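Local atomic coordinates of ATPase associated with various cellular activities, AAA_5 (Staphylothermus marinus, PDB entry 6N0S), a protein that probably hydrolyses ATP as the McrB subunit of a restriction system, and is represented here by its N-terminal, PUA-like EVE domain. Residues 52-57 / 76-81; 82-87 / 133-138. All blocks are in the same frame, centred on the assembly; numbering follows the deposited sequence.

Contact 1 of 2, residues 52-57 / 76-81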
# COMPACT_ATOMS: atom_id res chain seq x y z
N PHE A 52 7.16 12.66 -10.36
CA PHE A 52 5.79 12.98 -10.74
C PHE A 52 5.08 13.93 -9.77
O PHE A 52 4.03 14.46 -10.12
CB PHE A 52 4.97 11.71 -10.88
CG PHE A 52 5.38 10.85 -12.02
CD1 PHE A 52 5.03 11.18 -13.31
CD2 PHE A 52 6.12 9.70 -11.80
CE1 PHE A 52 5.40 10.38 -14.37
CE2 PHE A 52 6.49 8.91 -12.83
CZ PHE A 52 6.14 9.24 -14.14
N GLY A 53 5.60 14.12 -8.56
CA GLY A 53 5.00 15.03 -7.60
C GLY A 53 3.82 14.45 -6.85
O GLY A 53 3.67 14.65 -5.63
N GLU A 54 2.95 13.74 -7.56
CA GLU A 54 1.78 13.12 -6.97
C GLU A 54 1.54 11.78 -7.65
O GLU A 54 1.58 11.69 -8.88
CB GLU A 54 0.58 14.05 -7.12
CG GLU A 54 -0.72 13.48 -6.61
CD GLU A 54 -1.89 14.48 -6.59
OE1 GLU A 54 -1.68 15.67 -6.25
OE2 GLU A 54 -3.02 14.06 -6.92
N LEU A 55 1.35 10.72 -6.87
CA LEU A 55 1.07 9.41 -7.43
C LEU A 55 -0.36 8.99 -7.11
O LEU A 55 -0.94 9.41 -6.10
CB LEU A 55 2.04 8.34 -6.88
CG LEU A 55 3.54 8.60 -6.90
CD1 LEU A 55 4.25 7.47 -6.20
CD2 LEU A 55 4.06 8.72 -8.33
N LYS A 56 -0.95 8.19 -8.00
CA LYS A 56 -2.25 7.58 -7.75
C LYS A 56 -2.06 6.12 -7.31
O LYS A 56 -1.39 5.34 -8.00
CB LYS A 56 -3.13 7.62 -9.00
CG LYS A 56 -3.25 8.96 -9.66
CD LYS A 56 -4.24 9.87 -8.99
CE LYS A 56 -3.64 11.27 -8.72
NZ LYS A 56 -3.22 12.00 -9.94
N ILE A 57 -2.67 5.75 -6.18
CA ILE A 57 -2.52 4.42 -5.59
C ILE A 57 -3.86 3.71 -5.66
O ILE A 57 -4.86 4.20 -5.13
CB ILE A 57 -2.03 4.51 -4.14
CG1 ILE A 57 -0.79 5.39 -4.03
CG2 ILE A 57 -1.78 3.10 -3.56
CD1 ILE A 57 0.40 4.94 -4.75
N GLU A 76 -9.04 3.89 -4.33
CA GLU A 76 -7.78 4.52 -4.68
C GLU A 76 -7.56 5.77 -3.86
O GLU A 76 -8.49 6.30 -3.25
CB GLU A 76 -7.73 4.83 -6.19
CG GLU A 76 -8.90 5.63 -6.74
CD GLU A 76 -8.66 5.99 -8.19
OE1 GLU A 76 -7.95 7.00 -8.43
OE2 GLU A 76 -9.14 5.23 -9.06
N SER A 77 -6.31 6.21 -3.81
CA SER A 77 -5.91 7.37 -3.04
C SER A 77 -4.77 8.06 -3.75
O SER A 77 -4.35 7.65 -4.84
CB SER A 77 -5.49 6.97 -1.62
OG SER A 77 -4.39 6.11 -1.69
N VAL A 78 -4.20 9.07 -3.09
CA VAL A 78 -3.19 9.94 -3.68
C VAL A 78 -2.01 10.00 -2.72
O VAL A 78 -2.18 10.15 -1.51
CB VAL A 78 -3.76 11.36 -3.95
CG1 VAL A 78 -2.69 12.28 -4.46
CG2 VAL A 78 -4.87 11.30 -4.98
N LEU A 79 -0.81 9.86 -3.26
CA LEU A 79 0.44 9.98 -2.52
C LEU A 79 1.17 11.22 -3.03
O LEU A 79 1.73 11.20 -4.13
CB LEU A 79 1.27 8.71 -2.70
CG LEU A 79 2.73 8.75 -2.28
CD1 LEU A 79 2.87 9.25 -0.95
CD2 LEU A 79 3.36 7.36 -2.33
N SER A 80 1.18 12.28 -2.23
CA SER A 80 1.64 13.60 -2.67
C SER A 80 2.86 14.03 -1.88
O SER A 80 3.02 13.70 -0.71
CB SER A 80 0.56 14.66 -2.48
OG SER A 80 0.51 15.09 -1.12
N LYS A 81 3.74 14.79 -2.56
CA LYS A 81 4.94 15.28 -1.91
C LYS A 81 4.61 16.25 -0.78
O LYS A 81 5.29 16.26 0.25
CB LYS A 81 5.86 15.94 -2.95
CG LYS A 81 7.36 15.88 -2.59
CD LYS A 81 8.24 16.49 -3.69
CE LYS A 81 8.25 15.69 -5.00
NZ LYS A 81 9.16 16.31 -6.01
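The carboxylate of Glu54 lies between a methyl group and an ammonium group: CG1 of Val78 sits over one face, 3.1 Å from Glu54 OE2, while the ammonium of Lys56 approaches obliquely from the other side of the plane. With CG anti to the backbone N (chi1 177°) and the chain extended beyond it, Glu54 reaches diagonally past its paired Ser80 to Val78 on the adjacent strand. The approach over the face is shorter than normal packing, and its exact spacing is doubtful. On the far side the charge pairing is long, Lys56 NZ to Glu54 OE2 being 3.7 Å. The Lys56 chain bends to bring its CE beside Val78 CG2, so both charged residues flank the valine.

Beneath them the two backbones run antiparallel. Leu55 and Leu79 form a hydrogen-bonded pair, with Leu55 N to Leu79 O at 2.8 Å and the return bond from Leu79 N to Leu55 O at 2.9 Å. Ile57 and Ser77 form the next such pair, and Lys81 N closes the other end on Gly53 O, where Gly53 has left the helix with positive phi.

The opposite face is mostly apolar. Leu55 and Leu79 lie side by side, CD1 of the first 4.0 Å from CD2 of the second, and Ile57 packs on Leu79 CB; Ile45 of helix 39-52 covers Leu55 and Ile57. Ser77 is the polar member of this face, its OG hydrogen-bonded to His59 NE2. The arrangement is that of a beta hairpin, strands 54-61 and 72-80, inside the mixed sheet of a PUA-like EVE domain.

Contact 2 of 2, residues 82-87 / 133-138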
# COMPACT_ATOMS: atom_id res chain seq x y z
N GLU A 82 3.55 17.04 -0.97
CA GLU A 82 3.08 17.96 0.06
C GLU A 82 2.71 17.22 1.35
O GLU A 82 3.01 17.70 2.45
CB GLU A 82 1.89 18.74 -0.49
CG GLU A 82 1.14 19.58 0.51
CD GLU A 82 -0.37 19.44 0.36
OE1 GLU A 82 -0.89 19.72 -0.75
OE2 GLU A 82 -1.03 19.01 1.33
N ASN A 83 2.06 16.06 1.25
CA ASN A 83 1.80 15.28 2.45
C ASN A 83 3.02 14.48 2.90
O ASN A 83 2.95 13.77 3.92
CB ASN A 83 0.61 14.34 2.23
CG ASN A 83 -0.71 15.07 1.93
OD1 ASN A 83 -1.52 14.62 1.11
ND2 ASN A 83 -0.94 16.19 2.61
N ASN A 84 4.15 14.59 2.21
CA ASN A 84 5.29 13.72 2.45
C ASN A 84 6.59 14.49 2.25
O ASN A 84 7.54 13.98 1.65
CB ASN A 84 5.26 12.49 1.54
CG ASN A 84 4.18 11.52 1.92
OD1 ASN A 84 4.35 10.74 2.85
ND2 ASN A 84 3.07 11.53 1.18
N LYS A 85 6.65 15.71 2.78
CA LYS A 85 7.79 16.59 2.51
C LYS A 85 9.10 15.96 2.97
O LYS A 85 10.06 15.86 2.20
CB LYS A 85 7.59 17.95 3.19
CG LYS A 85 6.24 18.62 2.89
CD LYS A 85 6.36 20.15 2.90
CE LYS A 85 5.14 20.81 2.27
NZ LYS A 85 3.91 20.46 3.06
N ILE A 86 9.17 15.53 4.23
CA ILE A 86 10.37 14.90 4.78
C ILE A 86 10.17 13.39 4.78
O ILE A 86 9.27 12.87 5.45
CB ILE A 86 10.68 15.41 6.20
CG1 ILE A 86 10.28 16.89 6.35
CG2 ILE A 86 12.17 15.20 6.52
CD1 ILE A 86 10.76 17.55 7.65
N VAL A 87 11.03 12.68 4.04
CA VAL A 87 11.06 11.23 4.12
C VAL A 87 11.75 10.88 5.43
O VAL A 87 12.86 11.34 5.70
CB VAL A 87 11.77 10.58 2.91
CG1 VAL A 87 13.31 10.58 3.05
CG2 VAL A 87 11.23 9.14 2.65
N PHE A 133 9.69 2.19 6.19
CA PHE A 133 9.26 3.37 5.46
C PHE A 133 7.79 3.64 5.75
O PHE A 133 7.02 2.74 6.10
CB PHE A 133 9.50 3.23 3.94
CG PHE A 133 8.67 2.17 3.26
CD1 PHE A 133 7.39 2.44 2.81
CD2 PHE A 133 9.19 0.91 3.03
CE1 PHE A 133 6.65 1.46 2.15
CE2 PHE A 133 8.44 -0.06 2.39
CZ PHE A 133 7.18 0.22 1.95
N LEU A 134 7.40 4.92 5.57
CA LEU A 134 6.03 5.37 5.77
C LEU A 134 5.71 6.50 4.80
O LEU A 134 6.41 7.50 4.77
CB LEU A 134 5.84 5.88 7.20
CG LEU A 134 4.49 6.48 7.57
CD1 LEU A 134 3.39 5.52 7.34
CD2 LEU A 134 4.56 6.87 9.02
N PHE A 135 4.64 6.33 4.06
CA PHE A 135 4.07 7.39 3.25
C PHE A 135 2.67 7.70 3.76
O PHE A 135 1.86 6.78 3.97
CB PHE A 135 4.00 7.00 1.77
CG PHE A 135 5.34 6.81 1.12
CD1 PHE A 135 6.13 7.91 0.80
CD2 PHE A 135 5.82 5.56 0.84
CE1 PHE A 135 7.34 7.76 0.19
CE2 PHE A 135 7.05 5.41 0.24
CZ PHE A 135 7.81 6.53 -0.09
N ARG A 136 2.37 8.98 3.94
CA ARG A 136 1.01 9.39 4.28
C ARG A 136 0.23 9.64 2.99
O ARG A 136 0.67 10.42 2.15
CB ARG A 136 1.04 10.65 5.15
CG ARG A 136 1.52 10.38 6.57
CD ARG A 136 1.83 11.66 7.30
NE ARG A 136 1.47 11.58 8.70
CZ ARG A 136 2.29 11.20 9.68
NH1 ARG A 136 3.54 10.86 9.41
NH2 ARG A 136 1.86 11.19 10.94
N LEU A 137 -0.90 8.95 2.83
CA LEU A 137 -1.83 9.10 1.72
C LEU A 137 -2.91 10.13 2.05
O LEU A 137 -3.11 10.52 3.20
CB LEU A 137 -2.50 7.76 1.41
CG LEU A 137 -1.52 6.61 1.11
CD1 LEU A 137 -2.27 5.30 0.98
CD2 LEU A 137 -0.73 6.92 -0.15
N ALA A 138 -3.69 10.47 1.02
CA ALA A 138 -4.79 11.41 1.14
C ALA A 138 -5.86 11.03 0.14
O ALA A 138 -5.57 10.40 -0.88
CB ALA A 138 -4.36 12.85 0.85
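Asn84 meets the backbone of Arg136 where an irregular loop, 82-87, passes strand 132-136 at Arg136, with no main-chain bond between the two segments and Asn83 and Arg136 nearest at 6.2 Å from CA to CA. A side chain does instead what a neighbouring strand would do. The amide of Asn84 grips both polar atoms of one residue: Arg136 N donates to Asn84 OD1 at 2.9 Å, in the carbonyl plane and on a lone pair, and Asn84 ND2 donates to Arg136 O at 2.8 Å. Neither bond is quite straight, each having an N-H...acceptor angle near 153°. Placing CG beside the backbone N (chi1 -72°) and turning the amide by chi2 of -80° sets its two ends against the strand.

ND2 has a second acceptor in Ser80 O, so the flip of the amide is fixed from two directions. OD1 also lies near the plane of the Phe135 ring, at its edge, 3.9 Å from Phe135 CD1. An aspartate in its place would probably leave the carbonyls of Arg136 and Ser80 without their common donor and face them with a charged oxygen.

Asn83 adds a smaller contact, its OD1 lying 3.4 Å from Ala138 CB, while its carbonyl oxygen rests near the CB of Arg136. The Arg136 side chain itself leads off to Val98 and Ile102 of helix 92-105, which also receives Leu134. Phe135 packs on Ile45 of helix 39-52 and on Leu79, and the strand lies between 30-34 and 89-90, bonded to the former through the backbones of Phe133 and Phe135.

In the fold
The two contacts follow one another along the chain: strand 72-80 completes the hairpin of contact 1, and the loop after it immediately supplies one side of contact 2. Their centres are about 10 Å apart, yet they meet directly. A probable hydrogen bond joins Val78 N to Ala138 O at 2.9 Å, so the strand paired with 54-57 on one edge takes up Ala138, at the start of strand 138-148, on its other edge. Leu79 CD1 approaches Asn84 ND2 closely, and Leu137 CD1 lies 3.5 Å from Ser77 OG. Together they illustrate how a chain, here 133-138, can run from a small three-stranded sheet into a five-stranded one while the Asn84 loop holds Arg136 beside Leu79.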